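Putative pachytene checkpoint protein 2 (Caenorhabditis elegans, PDB 4XGU) hydrolyses ATP as a AAA+ protein remodeler and probably plays a key role in chromosome recombination during meiosis. Local coordinates at residues 27-30 with 31-34; 235-238 with 239-243; 281-284 with 285-288; 323-326 with 327-331; 363-367 with 368-372. All blocks are in the same frame, centred on the assembly; numbering follows the deposited sequence.

Contact 1. Residues 27-30 with 31-34; sequences QKRF and SEFE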
# COMPACT_ATOMS: atom_id res chain seq x y z
N GLN B 27 -42.64 45.49 -20.37
CA GLN B 27 -43.62 44.77 -21.17
C GLN B 27 -44.55 45.73 -21.90
O GLN B 27 -45.06 45.43 -22.97
CB GLN B 27 -44.43 43.81 -20.30
CG GLN B 27 -43.69 42.53 -19.94
CD GLN B 27 -43.45 41.65 -21.14
OE1 GLN B 27 -44.32 41.49 -22.00
NE2 GLN B 27 -42.25 41.06 -21.22
N LYS B 28 -44.76 46.90 -21.30
CA LYS B 28 -45.62 47.92 -21.89
C LYS B 28 -44.95 48.60 -23.08
O LYS B 28 -45.60 48.91 -24.07
CB LYS B 28 -46.00 48.95 -20.82
CG LYS B 28 -47.06 49.95 -21.25
CD LYS B 28 -47.49 50.81 -20.07
CE LYS B 28 -48.57 51.81 -20.46
NZ LYS B 28 -48.08 53.22 -20.38
N ARG B 29 -43.64 48.83 -22.97
CA ARG B 29 -42.88 49.48 -24.03
C ARG B 29 -42.08 48.47 -24.85
O ARG B 29 -41.09 48.82 -25.49
CB ARG B 29 -41.93 50.53 -23.46
CG ARG B 29 -42.61 51.63 -22.66
CD ARG B 29 -41.98 52.98 -22.95
NE ARG B 29 -40.59 53.07 -22.49
CZ ARG B 29 -39.77 54.07 -22.80
NH1 ARG B 29 -40.20 55.06 -23.57
NH2 ARG B 29 -38.53 54.09 -22.34
N PHE B 30 -42.53 47.22 -24.83
CA PHE B 30 -41.80 46.13 -25.48
C PHE B 30 -41.65 46.34 -26.99
O PHE B 30 -40.69 45.85 -27.59
CB PHE B 30 -42.50 44.80 -25.21
CG PHE B 30 -41.66 43.60 -25.52
CD1 PHE B 30 -40.84 43.05 -24.56
CD2 PHE B 30 -41.71 43.02 -26.78
CE1 PHE B 30 -40.07 41.94 -24.84
CE2 PHE B 30 -40.94 41.91 -27.06
CZ PHE B 30 -40.12 41.37 -26.09
N SER B 31 -42.59 47.06 -27.58
CA SER B 31 -42.57 47.31 -29.02
C SER B 31 -41.37 48.15 -29.42
O SER B 31 -40.75 47.92 -30.46
CB SER B 31 -43.86 48.01 -29.46
OG SER B 31 -45.01 47.26 -29.09
N GLU B 32 -41.04 49.12 -28.57
CA GLU B 32 -39.92 50.03 -28.83
C GLU B 32 -38.59 49.30 -28.75
O GLU B 32 -37.63 49.66 -29.44
CB GLU B 32 -39.95 51.19 -27.84
CG GLU B 32 -41.31 51.86 -27.71
CD GLU B 32 -41.31 53.00 -26.71
OE1 GLU B 32 -40.24 53.59 -26.49
OE2 GLU B 32 -42.39 53.29 -26.15
N PHE B 33 -38.52 48.27 -27.91
CA PHE B 33 -37.32 47.45 -27.81
C PHE B 33 -37.10 46.65 -29.09
O PHE B 33 -35.97 46.46 -29.52
CB PHE B 33 -37.40 46.51 -26.62
CG PHE B 33 -36.98 47.14 -25.32
CD1 PHE B 33 -35.65 47.25 -24.99
CD2 PHE B 33 -37.93 47.62 -24.44
CE1 PHE B 33 -35.26 47.83 -23.80
CE2 PHE B 33 -37.55 48.20 -23.24
CZ PHE B 33 -36.21 48.31 -22.93
N GLU B 34 -38.19 46.19 -29.69
CA GLU B 34 -38.09 45.37 -30.89
C GLU B 34 -37.65 46.22 -32.09
O GLU B 34 -36.95 45.73 -32.98
CB GLU B 34 -39.43 44.69 -31.18
CG GLU B 34 -39.36 43.65 -32.29
CD GLU B 34 -40.57 42.73 -32.30
OE1 GLU B 34 -40.59 41.81 -33.13
OE2 GLU B 34 -41.48 42.94 -31.47

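Contact 2. Residues 235-238 with 239-243; sequences QIDE and LAEDE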
# COMPACT_ATOMS: atom_id res chain seq x y z
N GLN B 235 -26.66 23.34 1.86
CA GLN B 235 -27.10 24.71 1.64
C GLN B 235 -27.47 24.93 0.18
O GLN B 235 -28.44 25.63 -0.13
CB GLN B 235 -26.02 25.70 2.07
CG GLN B 235 -26.38 27.15 1.78
CD GLN B 235 -25.48 28.13 2.50
OE1 GLN B 235 -24.36 27.81 2.87
NE2 GLN B 235 -25.99 29.35 2.69
N ILE B 236 -26.68 24.34 -0.72
CA ILE B 236 -26.99 24.39 -2.14
C ILE B 236 -28.34 23.74 -2.39
O ILE B 236 -29.13 24.20 -3.21
CB ILE B 236 -25.93 23.67 -3.00
CG1 ILE B 236 -24.52 23.99 -2.51
CG2 ILE B 236 -26.10 24.05 -4.47
CD1 ILE B 236 -23.43 23.36 -3.35
N ASP B 237 -28.59 22.65 -1.66
CA ASP B 237 -29.83 21.90 -1.79
C ASP B 237 -31.03 22.77 -1.44
O ASP B 237 -32.01 22.79 -2.17
CB ASP B 237 -29.79 20.65 -0.91
CG ASP B 237 -30.85 19.64 -1.30
OD1 ASP B 237 -32.04 20.00 -1.36
OD2 ASP B 237 -30.48 18.47 -1.56
N GLU B 238 -30.93 23.49 -0.32
CA GLU B 238 -32.00 24.40 0.09
C GLU B 238 -32.28 25.44 -0.98
O GLU B 238 -33.44 25.76 -1.27
CB GLU B 238 -31.65 25.10 1.41
CG GLU B 238 -32.09 24.35 2.65
CD GLU B 238 -32.24 25.27 3.85
OE1 GLU B 238 -31.98 26.48 3.70
OE2 GLU B 238 -32.62 24.78 4.94
N LEU B 239 -31.22 25.97 -1.58
CA LEU B 239 -31.34 26.94 -2.65
C LEU B 239 -31.95 26.28 -3.89
O LEU B 239 -32.64 26.93 -4.67
CB LEU B 239 -29.97 27.55 -2.98
CG LEU B 239 -29.94 29.05 -3.26
CD1 LEU B 239 -30.68 29.80 -2.17
CD2 LEU B 239 -28.50 29.53 -3.34
N ALA B 240 -31.69 24.99 -4.04
CA ALA B 240 -32.23 24.22 -5.15
C ALA B 240 -33.68 23.82 -4.88
O ALA B 240 -34.46 23.61 -5.81
CB ALA B 240 -31.39 22.99 -5.41
N GLU B 241 -34.03 23.71 -3.60
CA GLU B 241 -35.40 23.44 -3.19
C GLU B 241 -36.31 24.57 -3.64
O GLU B 241 -37.50 24.37 -3.91
CB GLU B 241 -35.50 23.25 -1.67
CG GLU B 241 -34.90 21.95 -1.16
CD GLU B 241 -34.77 21.91 0.35
OE1 GLU B 241 -34.02 21.05 0.87
OE2 GLU B 241 -35.42 22.73 1.03
N ASP B 242 -35.75 25.77 -3.72
CA ASP B 242 -36.44 26.92 -4.25
C ASP B 242 -36.65 26.75 -5.75
O ASP B 242 -35.69 26.67 -6.51
CB ASP B 242 -35.66 28.21 -3.95
CG ASP B 242 -36.39 29.46 -4.39
OD1 ASP B 242 -37.59 29.37 -4.73
OD2 ASP B 242 -35.77 30.55 -4.37
N GLU B 243 -37.91 26.69 -6.17
CA GLU B 243 -38.23 26.58 -7.59
C GLU B 243 -38.31 27.97 -8.20
O GLU B 243 -38.20 28.97 -7.50
CB GLU B 243 -39.53 25.81 -7.80
CG GLU B 243 -40.80 26.58 -7.43
CD GLU B 243 -41.10 26.55 -5.94
OE1 GLU B 243 -42.28 26.71 -5.58
OE2 GLU B 243 -40.17 26.37 -5.13

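Contact 3. Residues 281-284 with 285-288; sequences LTQI and DRIR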
# COMPACT_ATOMS: atom_id res chain seq x y z
N LEU B 281 -18.88 13.17 -4.40
CA LEU B 281 -19.57 12.55 -5.53
C LEU B 281 -21.02 12.19 -5.18
O LEU B 281 -21.91 12.30 -6.03
CB LEU B 281 -18.82 11.30 -5.98
CG LEU B 281 -17.97 11.45 -7.25
CD1 LEU B 281 -16.86 12.48 -7.05
CD2 LEU B 281 -17.38 10.11 -7.66
N THR B 282 -21.24 11.75 -3.95
CA THR B 282 -22.59 11.48 -3.46
C THR B 282 -23.39 12.78 -3.41
O THR B 282 -24.55 12.82 -3.83
CB THR B 282 -22.57 10.82 -2.07
OG1 THR B 282 -21.92 9.55 -2.16
CG2 THR B 282 -23.98 10.63 -1.55
N GLN B 283 -22.77 13.84 -2.90
CA GLN B 283 -23.42 15.14 -2.83
C GLN B 283 -23.63 15.73 -4.22
O GLN B 283 -24.60 16.45 -4.46
CB GLN B 283 -22.60 16.11 -1.97
CG GLN B 283 -22.67 15.81 -0.49
CD GLN B 283 -24.08 15.53 -0.03
OE1 GLN B 283 -24.95 16.40 -0.08
NE2 GLN B 283 -24.32 14.30 0.41
N ILE B 284 -22.72 15.41 -5.14
CA ILE B 284 -22.88 15.80 -6.54
C ILE B 284 -24.12 15.12 -7.11
O ILE B 284 -24.92 15.75 -7.80
CB ILE B 284 -21.64 15.43 -7.38
CG1 ILE B 284 -20.49 16.39 -7.09
CG2 ILE B 284 -21.98 15.48 -8.86
CD1 ILE B 284 -19.24 16.09 -7.90
N ASP B 285 -24.27 13.83 -6.82
CA ASP B 285 -25.40 13.05 -7.32
C ASP B 285 -26.74 13.57 -6.83
O ASP B 285 -27.72 13.57 -7.58
CB ASP B 285 -25.24 11.59 -6.93
CG ASP B 285 -24.40 10.81 -7.92
OD1 ASP B 285 -23.43 11.38 -8.46
OD2 ASP B 285 -24.71 9.63 -8.17
N ARG B 286 -26.80 14.00 -5.57
CA ARG B 286 -28.03 14.52 -5.00
C ARG B 286 -28.47 15.79 -5.72
O ARG B 286 -29.65 15.98 -6.02
CB ARG B 286 -27.86 14.81 -3.51
CG ARG B 286 -29.00 15.64 -2.92
CD ARG B 286 -29.07 15.50 -1.41
NE ARG B 286 -27.93 16.10 -0.75
CZ ARG B 286 -28.02 17.07 0.16
NH1 ARG B 286 -29.20 17.54 0.51
NH2 ARG B 286 -26.92 17.57 0.71
N ILE B 287 -27.50 16.64 -6.00
CA ILE B 287 -27.76 17.96 -6.55
C ILE B 287 -28.25 17.93 -8.00
O ILE B 287 -29.20 18.63 -8.36
CB ILE B 287 -26.48 18.82 -6.44
CG1 ILE B 287 -26.30 19.28 -4.99
CG2 ILE B 287 -26.54 20.02 -7.35
CD1 ILE B 287 -25.49 20.54 -4.84
N ARG B 288 -27.61 17.11 -8.83
CA ARG B 288 -27.92 17.05 -10.26
C ARG B 288 -29.33 16.52 -10.56
O ARG B 288 -29.84 16.71 -11.67
CB ARG B 288 -26.89 16.18 -10.99
CG ARG B 288 -26.57 14.89 -10.27
CD ARG B 288 -25.62 14.02 -11.08
NE ARG B 288 -26.34 13.26 -12.10
CZ ARG B 288 -25.77 12.42 -12.95
NH1 ARG B 288 -24.46 12.21 -12.90
NH2 ARG B 288 -26.50 11.77 -13.84

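Contact 4. Residues 323-326 with 327-331; sequences SDFA and RYSML. With ADP (adenosine-5'-diphosphate), chain H.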
# COMPACT_ATOMS: atom_id res chain seq x y z
N SER B 323 -4.27 28.51 -30.79
CA SER B 323 -3.47 28.30 -31.99
C SER B 323 -2.88 29.61 -32.48
O SER B 323 -3.09 30.66 -31.88
CB SER B 323 -4.32 27.66 -33.09
OG SER B 323 -5.48 28.43 -33.35
N ASP B 324 -2.14 29.55 -33.59
CA ASP B 324 -1.47 30.74 -34.14
C ASP B 324 -2.46 31.84 -34.51
O ASP B 324 -2.19 33.02 -34.29
CB ASP B 324 -0.63 30.36 -35.36
CG ASP B 324 0.54 29.46 -35.00
OD1 ASP B 324 0.38 28.60 -34.11
OD2 ASP B 324 1.62 29.62 -35.61
N PHE B 325 -3.60 31.45 -35.07
CA PHE B 325 -4.64 32.41 -35.42
C PHE B 325 -5.26 33.02 -34.17
O PHE B 325 -5.56 34.22 -34.13
CB PHE B 325 -5.72 31.75 -36.27
CG PHE B 325 -6.98 32.57 -36.40
CD1 PHE B 325 -7.09 33.53 -37.39
CD2 PHE B 325 -8.05 32.37 -35.54
CE1 PHE B 325 -8.25 34.28 -37.51
CE2 PHE B 325 -9.20 33.12 -35.66
CZ PHE B 325 -9.30 34.07 -36.64
N ALA B 326 -5.47 32.20 -33.15
CA ALA B 326 -6.08 32.66 -31.91
C ALA B 326 -5.13 33.58 -31.15
O ALA B 326 -5.56 34.57 -30.55
CB ALA B 326 -6.49 31.48 -31.05
N ARG B 327 -3.84 33.24 -31.17
CA ARG B 327 -2.83 34.06 -30.51
C ARG B 327 -2.82 35.48 -31.08
O ARG B 327 -2.77 36.45 -30.33
CB ARG B 327 -1.44 33.44 -30.65
CG ARG B 327 -1.13 32.36 -29.63
CD ARG B 327 0.21 31.70 -29.93
NE ARG B 327 0.11 30.69 -30.98
CZ ARG B 327 0.18 29.38 -30.76
NH1 ARG B 327 0.36 28.92 -29.53
NH2 ARG B 327 0.07 28.53 -31.77
N TYR B 328 -2.88 35.58 -32.41
CA TYR B 328 -2.93 36.87 -33.08
C TYR B 328 -4.14 37.67 -32.61
O TYR B 328 -4.05 38.86 -32.33
CB TYR B 328 -2.97 36.70 -34.60
CG TYR B 328 -3.27 37.98 -35.36
CD1 TYR B 328 -4.59 38.37 -35.59
CD2 TYR B 328 -2.25 38.79 -35.84
CE1 TYR B 328 -4.87 39.54 -36.27
CE2 TYR B 328 -2.53 39.95 -36.52
CZ TYR B 328 -3.84 40.33 -36.74
OH TYR B 328 -4.12 41.49 -37.41
N SER B 329 -5.29 36.99 -32.54
CA SER B 329 -6.54 37.62 -32.17
C SER B 329 -6.46 38.25 -30.78
O SER B 329 -6.99 39.34 -30.55
CB SER B 329 -7.68 36.60 -32.20
OG SER B 329 -7.73 35.93 -33.45
N MET B 330 -5.78 37.57 -29.86
CA MET B 330 -5.60 38.08 -28.52
C MET B 330 -4.67 39.29 -28.51
O MET B 330 -4.94 40.30 -27.86
CB MET B 330 -5.04 37.00 -27.60
CG MET B 330 -5.92 35.77 -27.49
SD MET B 330 -5.17 34.52 -26.45
CE MET B 330 -6.41 33.23 -26.52
N LEU B 331 -3.56 39.18 -29.25
CA LEU B 331 -2.59 40.26 -29.34
C LEU B 331 -3.20 41.50 -29.97
O LEU B 331 -2.96 42.62 -29.52
CB LEU B 331 -1.37 39.81 -30.14
CG LEU B 331 -0.54 38.68 -29.52
CD1 LEU B 331 0.68 38.39 -30.38
CD2 LEU B 331 -0.13 39.04 -28.11
PB ADP H . -8.42 28.35 -16.36
O1B ADP H . -7.95 27.65 -17.61
O2B ADP H . -9.88 28.12 -16.05
O3B ADP H . -7.50 28.19 -15.17
PA ADP H . -9.35 31.01 -16.15
O1A ADP H . -10.70 30.77 -16.77
O2A ADP H . -9.19 31.03 -14.65
O3A ADP H . -8.32 29.92 -16.75
O5' ADP H . -8.82 32.42 -16.72
C5' ADP H . -7.58 32.53 -17.42
C4' ADP H . -7.36 33.99 -17.78
O4' ADP H . -6.60 34.07 -18.99
C3' ADP H . -8.68 34.71 -18.02
O3' ADP H . -8.92 35.65 -16.97
C2' ADP H . -8.52 35.43 -19.34
O2' ADP H . -8.36 36.83 -19.12
C1' ADP H . -7.27 34.86 -19.98
N9 ADP H . -7.66 33.95 -21.09
C8 ADP H . -7.46 32.62 -21.10
N7 ADP H . -7.93 32.06 -22.25
C5 ADP H . -8.44 33.05 -23.00
C6 ADP H . -9.09 33.15 -24.32
N6 ADP H . -9.28 32.05 -25.08
N1 ADP H . -9.47 34.37 -24.75
C2 ADP H . -9.28 35.47 -24.00
N3 ADP H . -8.69 35.46 -22.78
C4 ADP H . -8.26 34.30 -22.24

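Contact 5. Residues 363-367 with 368-372; sequences APRNE and FTEIL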
# COMPACT_ATOMS: atom_id res chain seq x y z
N ALA B 363 -8.63 38.50 -46.65
CA ALA B 363 -8.19 39.86 -46.95
C ALA B 363 -6.68 39.91 -47.08
O ALA B 363 -5.98 39.10 -46.47
CB ALA B 363 -8.67 40.82 -45.87
N PRO B 364 -6.16 40.84 -47.89
CA PRO B 364 -4.70 40.98 -48.01
C PRO B 364 -4.08 41.35 -46.67
O PRO B 364 -4.38 42.41 -46.13
CB PRO B 364 -4.53 42.11 -49.04
CG PRO B 364 -5.82 42.86 -49.00
CD PRO B 364 -6.87 41.82 -48.73
N ARG B 365 -3.22 40.48 -46.15
CA ARG B 365 -2.59 40.73 -44.86
C ARG B 365 -1.69 41.95 -44.91
O ARG B 365 -0.66 41.95 -45.59
CB ARG B 365 -1.79 39.51 -44.40
CG ARG B 365 -2.65 38.36 -43.92
CD ARG B 365 -1.79 37.21 -43.42
NE ARG B 365 -2.59 36.03 -43.10
CZ ARG B 365 -2.08 34.87 -42.70
NH1 ARG B 365 -0.77 34.74 -42.56
NH2 ARG B 365 -2.88 33.85 -42.43
N ASN B 366 -2.10 42.99 -44.20
CA ASN B 366 -1.27 44.17 -44.01
C ASN B 366 0.07 43.75 -43.42
O ASN B 366 0.14 42.74 -42.72
CB ASN B 366 -1.97 45.18 -43.09
CG ASN B 366 -3.19 45.82 -43.73
OD1 ASN B 366 -3.29 47.04 -43.81
ND2 ASN B 366 -4.12 45.00 -44.20
N GLU B 367 1.13 44.49 -43.72
CA GLU B 367 2.44 44.13 -43.19
C GLU B 367 2.41 44.19 -41.67
O GLU B 367 2.94 43.31 -41.00
CB GLU B 367 3.54 45.03 -43.76
CG GLU B 367 4.91 44.36 -43.82
CD GLU B 367 4.95 43.21 -44.81
OE1 GLU B 367 4.35 43.33 -45.90
OE2 GLU B 367 5.58 42.17 -44.49
N PHE B 368 1.77 45.23 -41.13
CA PHE B 368 1.57 45.33 -39.69
C PHE B 368 0.73 44.16 -39.18
O PHE B 368 1.00 43.61 -38.11
CB PHE B 368 0.90 46.65 -39.32
CG PHE B 368 1.87 47.75 -39.01
CD1 PHE B 368 3.05 47.48 -38.33
CD2 PHE B 368 1.61 49.05 -39.39
CE1 PHE B 368 3.95 48.48 -38.04
CE2 PHE B 368 2.51 50.07 -39.11
CZ PHE B 368 3.68 49.78 -38.43
N THR B 369 -0.29 43.79 -39.95
CA THR B 369 -1.07 42.60 -39.67
C THR B 369 -0.15 41.38 -39.76
O THR B 369 -0.25 40.45 -38.95
CB THR B 369 -2.24 42.45 -40.66
OG1 THR B 369 -3.16 43.53 -40.48
CG2 THR B 369 -2.97 41.13 -40.44
N GLU B 370 0.75 41.40 -40.74
CA GLU B 370 1.69 40.30 -40.96
C GLU B 370 2.78 40.26 -39.89
O GLU B 370 3.13 39.19 -39.39
CB GLU B 370 2.31 40.40 -42.35
CG GLU B 370 3.26 39.26 -42.70
CD GLU B 370 2.55 37.93 -42.87
OE1 GLU B 370 1.33 37.94 -43.16
OE2 GLU B 370 3.21 36.88 -42.72
N ILE B 371 3.32 41.43 -39.54
CA ILE B 371 4.36 41.52 -38.52
C ILE B 371 3.82 41.02 -37.18
O ILE B 371 4.51 40.30 -36.45
CB ILE B 371 4.89 42.96 -38.37
CG1 ILE B 371 5.64 43.39 -39.63
CG2 ILE B 371 5.84 43.05 -37.19
CD1 ILE B 371 5.99 44.86 -39.64
N LEU B 372 2.59 41.41 -36.86
CA LEU B 372 1.95 40.98 -35.62
C LEU B 372 1.70 39.48 -35.63
O LEU B 372 1.83 38.81 -34.61
CB LEU B 372 0.64 41.73 -35.41
CG LEU B 372 -0.15 41.38 -34.14
CD1 LEU B 372 0.71 41.56 -32.91
CD2 LEU B 372 -1.41 42.22 -34.05

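Contact 1. Residues 27-30 with 31-34
The Arg29 guanidinium has the Glu32 carboxylate over one face, with the Glu32 OE1 oxygen 3.3 Å from Arg29 NH1. The two planes are turned 78° apart. The oxygen lies well out of the guanidinium plane, and no N-H points at it. The salt bridge is therefore a matter of charge alone. The other flat group, the Phe33 ring, has Phe30 CA at its edge, near the ring plane. Arg29 O meets Phe33 CD2 obliquely at 3.5 Å.

This is the first turn of helix 30-41 in the N-terminal domain, and Arg29 is its N-cap residue. Arg29 O takes a weak bond from Glu32 N. Phe30 O accepts the regular helical bond from Glu34 N at 3.3 Å and a weak one from Phe33 N. The Glu32 chain runs extended beyond CG. A bend at chi2 brings Arg29 CD to 3.2 Å from Glu32 OE2, and the chi3 turn (-66°) carries the guanidinium over to Glu32 OE1. With an alanine here, the Glu32 carboxylate is likely to be left without its positive mate and set free to turn. Arg29 also touches Phe21 and Leu65, Phe33 packs on Ile17, and Phe30 rests on Pro92.

Contact 2. Residues 235-238 with 239-243
Gln235 O receives the backbone N-H of Leu239 at 3.2 Å, in a fairly straight bond of 160°. This begins the last turns of helix 228-241 in the AAA ATPase domain. One residue on, Ile236 O accepts from Ala240 N at 2.8 Å. The same carbonyl oxygen lies 3.5 Å from Leu239 CB. The Ile236 and Leu239 side chains both turn to strand 206-212, where they pack on Leu210 and Val208. They fix this side of the helix to the central sheet.

Asp237 carries the polar side. Its backbone O is bonded by Glu241 N. With CG anti to the backbone N (chi1 -163°), the carboxylate turns toward Glu241 and crosses its side chain at a slant. There Asp237 OD1 comes 3.2 Å from Glu241 OE1, and the two carboxylate planes are 73° apart. The CG of Glu241 also lies 3.5 Å from Asp237 OD1. Glu238 comes last. Its O takes a weak bond from Asp242 N, 3.4 Å long, as the helix gives way to loop. The Glu238 CG meets Glu241 OE2 at 4.0 Å.

Two acidic oxygens this close would repel each other if both were charged. Asp237 has positive partners, however: OD1 forms a salt bridge with Arg290 and OD2 one with Arg286. The Glu241 side chain also touches Arg290. These arginines probably offset the repulsion and would favour the ionised form of the buried Asp237.

Contact 3. Residues 281-284 with 285-288
Gln283 and Arg286 lie side by side and point the same way, an i, i+3 pair on helix 275-288 of the AAA ATPase domain. Their amide and guanidinium planes are 62° apart. One oxygen does the work: Gln283 OE1 sits at the guanidinium edge, near its plane, and accepts from two donors. The bond from Arg286 NE is weak, at 3.1 Å. That from Arg286 NH2 is modelled at 2.4 Å, so its exact length is doubtful. Gln283 reaches this spot by a bend at chi2 (-46°), and Arg286 bends at chi3 to meet it. The same guanidinium forms salt bridges with Asp234, through NH2, and Asp237, through NH1. Replacing Gln283 by a leucine would probably leave Arg286 NE and NH2 without the acceptor they share.

Asp285 is oriented differently. Its OD1 stands 3.0 Å from Leu281 O, another acceptor, and is satisfied by a salt bridge to Arg312. Ile284 and Ile287 face strand 293-299, and Ile287 also meets Phe233 of helix 228-241. At the far end, Arg288 has its CG in the crowded position between backbone N and carbonyl carbon (chi1 45°), which puts Arg288 CG 3.1 Å from Ile284 O.

Contact 4. Residues 323-326 with 327-331
The backbone forms regular i, i+4 helical bonds from the N-cap Ser323 onward, the first from Arg327 N to Ser323 O at 2.8 Å. This is the start of helix 324-340, which opens the C-terminal lid of the AAA+ module.

Asp324 and Arg327 lie side by side and point the same way. Asp324 OD1 approaches the guanidinium at its edge, near its plane, and pairs with Arg327 NH2 in a hydrogen-bonded salt bridge. The modelled 2.4 Å is too short to be taken literally. Carboxylate and guanidinium planes are 77° apart. The Arg327 chain bends at chi3 (-80°), which folds the guanidinium back so that Ser323 C lies over one of its faces. Phe325 O is gripped by two donors of one residue: Ser329 OG at 2.8 Å and Ser329 N at 3.2 Å. They come from opposite faces of the carbonyl plane. The same Ser329 OG sits over one face of the Phe325 ring, offset toward the rim and 3.9 Å from Phe325 CE2. Tyr328 runs toward helix 367-378, and its OH bonds Gln356 O.

Met330 takes the lid to the nucleotide. Its chain is extended beyond CG, and its CE methyl lies 3.4 Å from ADP N6 and 3.5 Å from ADP C6. The Met330 methyl thus meets the base by van der Waals contact. The phosphates are held elsewhere, by the P-loop residues Gly184, Lys185 and Thr186. At the helix start, the negative charge of Asp324 would suit the helix dipole, and it probably offsets the less favourable positive charge of Arg327.

Contact 5. Residues 363-367 with 368-372
Glu370 OE1 touches the Arg365 side chain along its length, closest at Arg365 CD, 3.2 Å away. It also lies in the guanidinium plane, at the edge, but the salt bridge to Arg365 NH1 is long at 3.9 Å. The guanidinium and carboxylate planes are only 20° apart. Arg365 is extended from CG to NE. Glu370 instead bends at chi2 (69°), which swings its carboxylate back toward the arginine. Beside this pair, Asn366 CB meets Thr369 OG1 at 3.3 Å. The Ile371 CG1 lies 3.0 Å from Glu367 O, and its CD1 is 4.3 Å from Glu367 CG.

These contacts mark the N-terminus of helix 367-378 in the AAA+ lid. Asn366 is the N-cap residue, yet its side chain makes no capping bond. The amide turns back along the chain, with a weak bond from Asn366 ND2 to Pro364 O. The first backbone bonds run from Glu370 N to Asn366 O and from Ile371 N to Glu367 O. Both are modelled very short, so their lengths are doubtful.

Further out, Arg365 makes a cation-pi contact with Phe373, one turn beyond Thr369. Thr369 OG1 takes a weak hydrogen bond from Gln356 N. Phe368 packs on Leu405 and Pro406, and Ile371 on Met409, which brings the helix against helix 405-420.

How the contacts relate
The five contacts follow one another along the chain. Contact 1 stands alone in the N-terminal domain, its centre at least 34 Å from the others. Contacts 2 and 3 belong to the AAA ATPase domain, with centres about 13 Å apart. Their helices, 228-241 and 275-288, pack together through Ile236 and Ile287, and a salt bridge joins them. Contacts 4 and 5 lie in the lid, also about 13 Å apart, on consecutive helices 324-340 and 367-378 that meet through Tyr328, Leu331, Thr369 and Leu372. The ATPase and lid pairs lie on opposite sides of the chain's centre. Contact 4 brings the lid to the adenine of ADP, consistent with a lid that responds to nucleotide.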